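Local coordinates for dipicolinate synthase, B chain (Bacillus cereus, PDB 3MCU), which probably acts together with its DpaA partner to oxidise dihydrodipicolinate to dipicolinate with NADP(+) during sporulation, at residues 23-27 / 60-64; 2-6 / 29-34. All blocks are in the same frame, centred on the assembly; numbering follows the deposited sequence.

Interaction 1: residues 23-27 / 60-64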
loop_
_atom_site.group_PDB
_atom_site.type_symbol
_atom_site.label_atom_id
_atom_site.label_comp_id
_atom_site.label_asym_id
_atom_site.label_seq_id
_atom_site.Cartn_x
_atom_site.Cartn_y
_atom_site.Cartn_z
HETATM N N MSE D 23 -12.701 -3.969 32.428
HETATM C CA MSE D 23 -13.435 -4.738 33.431
HETATM C C MSE D 23 -14.849 -4.208 33.681
HETATM O O MSE D 23 -15.817 -4.964 33.658
HETATM C CB MSE D 23 -12.654 -4.761 34.745
HETATM C CG MSE D 23 -11.788 -5.974 34.918
HETATM SE SE MSE D 23 -12.905 -7.557 35.143
HETATM C CE MSE D 23 -11.507 -8.748 35.823
ATOM N N PRO D 24 -14.969 -2.902 33.945
ATOM C CA PRO D 24 -16.286 -2.290 34.127
ATOM C C PRO D 24 -17.120 -2.248 32.849
ATOM O O PRO D 24 -18.341 -2.106 32.940
ATOM C CB PRO D 24 -15.948 -0.865 34.572
ATOM C CG PRO D 24 -14.575 -0.952 35.126
ATOM C CD PRO D 24 -13.886 -1.962 34.277
ATOM N N HIS D 25 -16.482 -2.352 31.683
ATOM C CA HIS D 25 -17.228 -2.322 30.419
ATOM C C HIS D 25 -18.019 -3.599 30.186
ATOM O O HIS D 25 -19.176 -3.546 29.768
ATOM C CB HIS D 25 -16.325 -1.997 29.220
ATOM C CG HIS D 25 -15.847 -0.578 29.204
ATOM N ND1 HIS D 25 -16.696 0.492 29.011
ATOM C CD2 HIS D 25 -14.611 -0.050 29.375
ATOM C CE1 HIS D 25 -16.005 1.615 29.058
ATOM N NE2 HIS D 25 -14.738 1.314 29.279
ATOM N N LEU D 26 -17.401 -4.742 30.463
ATOM C CA LEU D 26 -18.126 -6.006 30.420
ATOM C C LEU D 26 -19.383 -5.883 31.276
ATOM O O LEU D 26 -20.487 -6.211 30.843
ATOM C CB LEU D 26 -17.256 -7.150 30.937
ATOM C CG LEU D 26 -15.968 -7.413 30.153
ATOM C CD1 LEU D 26 -15.183 -8.558 30.778
ATOM C CD2 LEU D 26 -16.261 -7.696 28.688
ATOM N N GLU D 27 -19.191 -5.381 32.494
ATOM C CA GLU D 27 -20.278 -5.180 33.442
ATOM C C GLU D 27 -21.349 -4.249 32.874
ATOM O O GLU D 27 -22.539 -4.505 33.020
ATOM C CB GLU D 27 -19.727 -4.632 34.766
ATOM C CG GLU D 27 -20.482 -5.105 35.997
ATOM C CD GLU D 27 -19.597 -5.842 36.998
ATOM O OE1 GLU D 27 -20.152 -6.566 37.864
ATOM O OE2 GLU D 27 -18.352 -5.694 36.919
ATOM N N LYS D 60 -12.957 -14.464 36.694
ATOM C CA LYS D 60 -13.860 -13.399 37.111
ATOM C C LYS D 60 -14.657 -12.892 35.916
ATOM O O LYS D 60 -15.878 -12.739 35.991
ATOM C CB LYS D 60 -13.096 -12.244 37.756
ATOM C CG LYS D 60 -13.996 -11.081 38.138
ATOM C CD LYS D 60 -13.198 -9.881 38.616
ATOM C CE LYS D 60 -14.094 -8.660 38.785
ATOM N NZ LYS D 60 -13.349 -7.463 39.274
ATOM N N ILE D 61 -13.955 -12.623 34.819
ATOM C CA ILE D 61 -14.592 -12.259 33.556
ATOM C C ILE D 61 -15.581 -13.332 33.133
ATOM O O ILE D 61 -16.662 -13.036 32.642
ATOM C CB ILE D 61 -13.560 -12.100 32.429
ATOM C CG1 ILE D 61 -12.798 -10.788 32.576
ATOM C CG2 ILE D 61 -14.239 -12.143 31.071
ATOM C CD1 ILE D 61 -11.856 -10.525 31.417
ATOM N N GLU D 62 -15.200 -14.583 33.343
ATOM C CA GLU D 62 -16.023 -15.707 32.927
ATOM C C GLU D 62 -17.258 -15.870 33.813
ATOM O O GLU D 62 -18.292 -16.364 33.366
ATOM C CB GLU D 62 -15.194 -16.998 32.872
ATOM C CG GLU D 62 -14.036 -16.941 31.870
ATOM C CD GLU D 62 -13.444 -18.306 31.558
ATOM O OE1 GLU D 62 -12.603 -18.404 30.635
ATOM O OE2 GLU D 62 -13.821 -19.288 32.231
ATOM N N GLU D 63 -17.156 -15.441 35.065
ATOM C CA GLU D 63 -18.313 -15.462 35.948
ATOM C C GLU D 63 -19.256 -14.311 35.606
ATOM O O GLU D 63 -20.474 -14.487 35.555
ATOM C CB GLU D 63 -17.885 -15.383 37.414
ATOM C CG GLU D 63 -19.035 -15.531 38.397
ATOM C CD GLU D 63 -19.095 -14.389 39.394
ATOM O OE1 GLU D 63 -20.147 -14.222 40.052
ATOM O OE2 GLU D 63 -18.090 -13.656 39.511
ATOM N N ILE D 64 -18.677 -13.134 35.374
ATOM C CA ILE D 64 -19.431 -11.954 34.965
ATOM C C ILE D 64 -20.289 -12.230 33.729
ATOM O O ILE D 64 -21.469 -11.875 33.686
ATOM C CB ILE D 64 -18.485 -10.762 34.662
ATOM C CG1 ILE D 64 -17.768 -10.305 35.936
ATOM C CG2 ILE D 64 -19.255 -9.607 34.037
ATOM C CD1 ILE D 64 -16.852 -9.098 35.743
#

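Interaction 2: residues 2-6 / 29-34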
loop_
_atom_site.group_PDB
_atom_site.type_symbol
_atom_site.label_atom_id
_atom_site.label_comp_id
_atom_site.label_asym_id
_atom_site.label_seq_id
_atom_site.Cartn_x
_atom_site.Cartn_y
_atom_site.Cartn_z
ATOM N N SER D 2 -29.974 -0.432 23.923
ATOM C CA SER D 2 -30.407 -1.298 22.824
ATOM C C SER D 2 -29.328 -2.329 22.471
ATOM O O SER D 2 -29.405 -3.034 21.453
ATOM C CB SER D 2 -30.776 -0.478 21.595
ATOM O OG SER D 2 -30.912 -1.324 20.470
ATOM N N LEU D 3 -28.328 -2.403 23.336
ATOM C CA LEU D 3 -27.430 -3.531 23.386
ATOM C C LEU D 3 -28.237 -4.718 23.880
ATOM O O LEU D 3 -27.767 -5.852 23.879
ATOM C CB LEU D 3 -26.308 -3.236 24.381
ATOM C CG LEU D 3 -25.144 -2.334 23.973
ATOM C CD1 LEU D 3 -25.350 -1.723 22.601
ATOM C CD2 LEU D 3 -24.940 -1.268 25.020
ATOM N N LYS D 4 -29.453 -4.438 24.337
ATOM C CA LYS D 4 -30.310 -5.474 24.899
ATOM C C LYS D 4 -30.545 -6.628 23.925
ATOM O O LYS D 4 -31.078 -6.433 22.831
ATOM C CB LYS D 4 -31.640 -4.889 25.370
ATOM C CG LYS D 4 -32.722 -5.936 25.511
ATOM C CD LYS D 4 -33.766 -5.547 26.537
ATOM C CE LYS D 4 -33.659 -6.455 27.748
ATOM N NZ LYS D 4 -33.541 -7.885 27.332
ATOM N N GLY D 5 -30.138 -7.826 24.330
ATOM C CA GLY D 5 -30.310 -9.006 23.502
ATOM C C GLY D 5 -29.222 -9.270 22.460
ATOM O O GLY D 5 -29.202 -10.336 21.860
ATOM N N LYS D 6 -28.323 -8.311 22.242
ATOM C CA LYS D 6 -27.271 -8.470 21.224
ATOM C C LYS D 6 -26.213 -9.452 21.705
ATOM O O LYS D 6 -25.917 -9.506 22.889
ATOM C CB LYS D 6 -26.602 -7.132 20.917
ATOM C CG LYS D 6 -27.498 -6.087 20.336
ATOM C CD LYS D 6 -28.095 -6.540 19.019
ATOM C CE LYS D 6 -29.186 -5.570 18.553
ATOM N NZ LYS D 6 -29.747 -5.983 17.234
ATOM N N LEU D 29 -22.031 -3.697 29.610
ATOM C CA LEU D 29 -22.709 -4.428 28.536
ATOM C C LEU D 29 -23.746 -5.421 29.060
ATOM O O LEU D 29 -24.860 -5.466 28.558
ATOM C CB LEU D 29 -21.707 -5.116 27.597
ATOM C CG LEU D 29 -20.911 -4.119 26.741
ATOM C CD1 LEU D 29 -19.755 -4.770 25.976
ATOM C CD2 LEU D 29 -21.859 -3.396 25.797
ATOM N N ILE D 30 -23.379 -6.198 30.073
ATOM C CA ILE D 30 -24.308 -7.168 30.636
ATOM C C ILE D 30 -25.468 -6.492 31.360
ATOM O O ILE D 30 -26.623 -6.864 31.161
ATOM C CB ILE D 30 -23.609 -8.222 31.534
ATOM C CG1 ILE D 30 -22.765 -7.555 32.615
ATOM C CG2 ILE D 30 -22.745 -9.168 30.683
ATOM C CD1 ILE D 30 -23.526 -7.259 33.909
ATOM N N ALA D 31 -25.166 -5.481 32.168
ATOM C CA ALA D 31 -26.214 -4.721 32.841
ATOM C C ALA D 31 -27.180 -4.171 31.805
ATOM O O ALA D 31 -28.360 -3.966 32.083
ATOM C CB ALA D 31 -25.606 -3.577 33.677
ATOM N N GLU D 32 -26.668 -3.957 30.598
ATOM C CA GLU D 32 -27.467 -3.443 29.489
ATOM C C GLU D 32 -28.288 -4.522 28.758
ATOM O O GLU D 32 -29.029 -4.212 27.830
ATOM C CB GLU D 32 -26.545 -2.747 28.486
ATOM C CG GLU D 32 -27.139 -1.521 27.839
ATOM C CD GLU D 32 -27.110 -0.333 28.764
ATOM O OE1 GLU D 32 -28.078 -0.165 29.539
ATOM O OE2 GLU D 32 -26.115 0.427 28.719
ATOM N N GLY D 33 -28.137 -5.781 29.159
ATOM C CA GLY D 33 -28.884 -6.872 28.548
ATOM C C GLY D 33 -28.161 -7.651 27.448
ATOM O O GLY D 33 -28.706 -8.592 26.862
ATOM N N ALA D 34 -26.925 -7.275 27.155
ATOM C CA ALA D 34 -26.205 -7.958 26.089
ATOM C C ALA D 34 -25.690 -9.315 26.550
ATOM O O ALA D 34 -25.441 -9.534 27.727
ATOM C CB ALA D 34 -25.069 -7.098 25.586
#

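Interaction 1: residues 23-27 / 60-64
The carbonyl O of K60, a lysine whose side chain lies against M23, accepts the backbone N of I64 at 2.9 Å and, more weakly, the N of E63. Bonds of this kind wind the helical turn that brings K60, I61 and I64 round to face M23, L26 and E27. No hydrogen bond links the two helices, and the pair illustrates how helices can pack through side chains alone. Their short axes are nearly parallel, 16° apart, and approach to 10.5 Å, a spacing that the side chains bridge.

M23, a selenomethionine in this crystal, reaches across first. The bend at its second torsion (chi2 -68°) helps bring the terminal methyl CE within 3.5 Å of CD of K60, while SE lies 4.0 Å from CE of the same lysine. K60 runs extended from CG to NZ, so its aliphatic length, more than its ammonium, meets the selenomethionine. The methyl of M23 also touches CG1 of I61. CD1 of I64 approaches SE of M23 (4.3 Å), and its CG2 faces CB of L26.

Nearer the sheet, L26 and I61 cross at about a right angle: CD1 of L26 sits 3.7 Å from CG2 of I61 and also meets the CG1 methylene and the CD1 methyl of I61. On the exposed side, OE2 of E27 comes 3.9 Å from the methyl CD1 of I64. The same oxygen is 5.8 Å from NZ of K60, too far for a salt bridge, although the opposite charges may attract weakly.

L26 continues onto F10 and V36, and I61 onto F12 and P38, so helix 23-31, the connection of the beta-alpha-beta crossover between parallel strands 7-12 and 35-40, has helix 57-65 beside it on the same face of the sheet.

Interaction 2: residues 2-6 / 29-34
L3 presses its CD2 methyl against the aliphatic part of E32, 3.6 Å from CG, and against L29, whose CD2 lies 3.8 Å away. In E32, chi1 of -143° lays CG against L3, and the bend at chi2 (77°) then turns the carboxylate, the two chains slanting across each other. L3 is buried while E32 is exposed, so the glutamate's methylenes screen one flank of the leucine; V178, L179 and L182, from helix 174-181 and the residue after it, pack on L3 too.

Two turns meet here. Helix 23-31 ends in a Schellman motif at G33, and residues L3 to K6 form a type II beta turn with G5 at its positive-phi position, leading into strand 7-12. They are joined by G5 N to G33 O, 3.0 Å and nearly straight at the hydrogen (165°), although the donor stands well above the carbonyl plane. Alongside, CA of K4 lies 3.4 Å from the carbonyl O of E32.

A34 closes the other end. Its CB abuts the carbonyl O of L3 at 3.4 Å, an oxygen already taking K6 N across the turn, and also touches the carbonyl O of K6 before packing inward on I8.

Both contacts use helix 23-31, from opposite ends: interaction 1 engages its first turn, interaction 2 its C-terminal cap. Their centres lie about 13 Å apart, and they meet where I30 CG2 packs near the backbone O of I64. Each is partly buried, with a leucine sealed toward strands 7-12 and 35-40 and charged side chains on the exposed side. The chemistry differs with place. Between two helices, whose backbone groups are largely spent within themselves, 23-27 and 60-64 join by side chains alone; where helix and turn expose peptide groups, 2-6 and 29-34 add a main-chain hydrogen bond and close glycine-rich backbone packing.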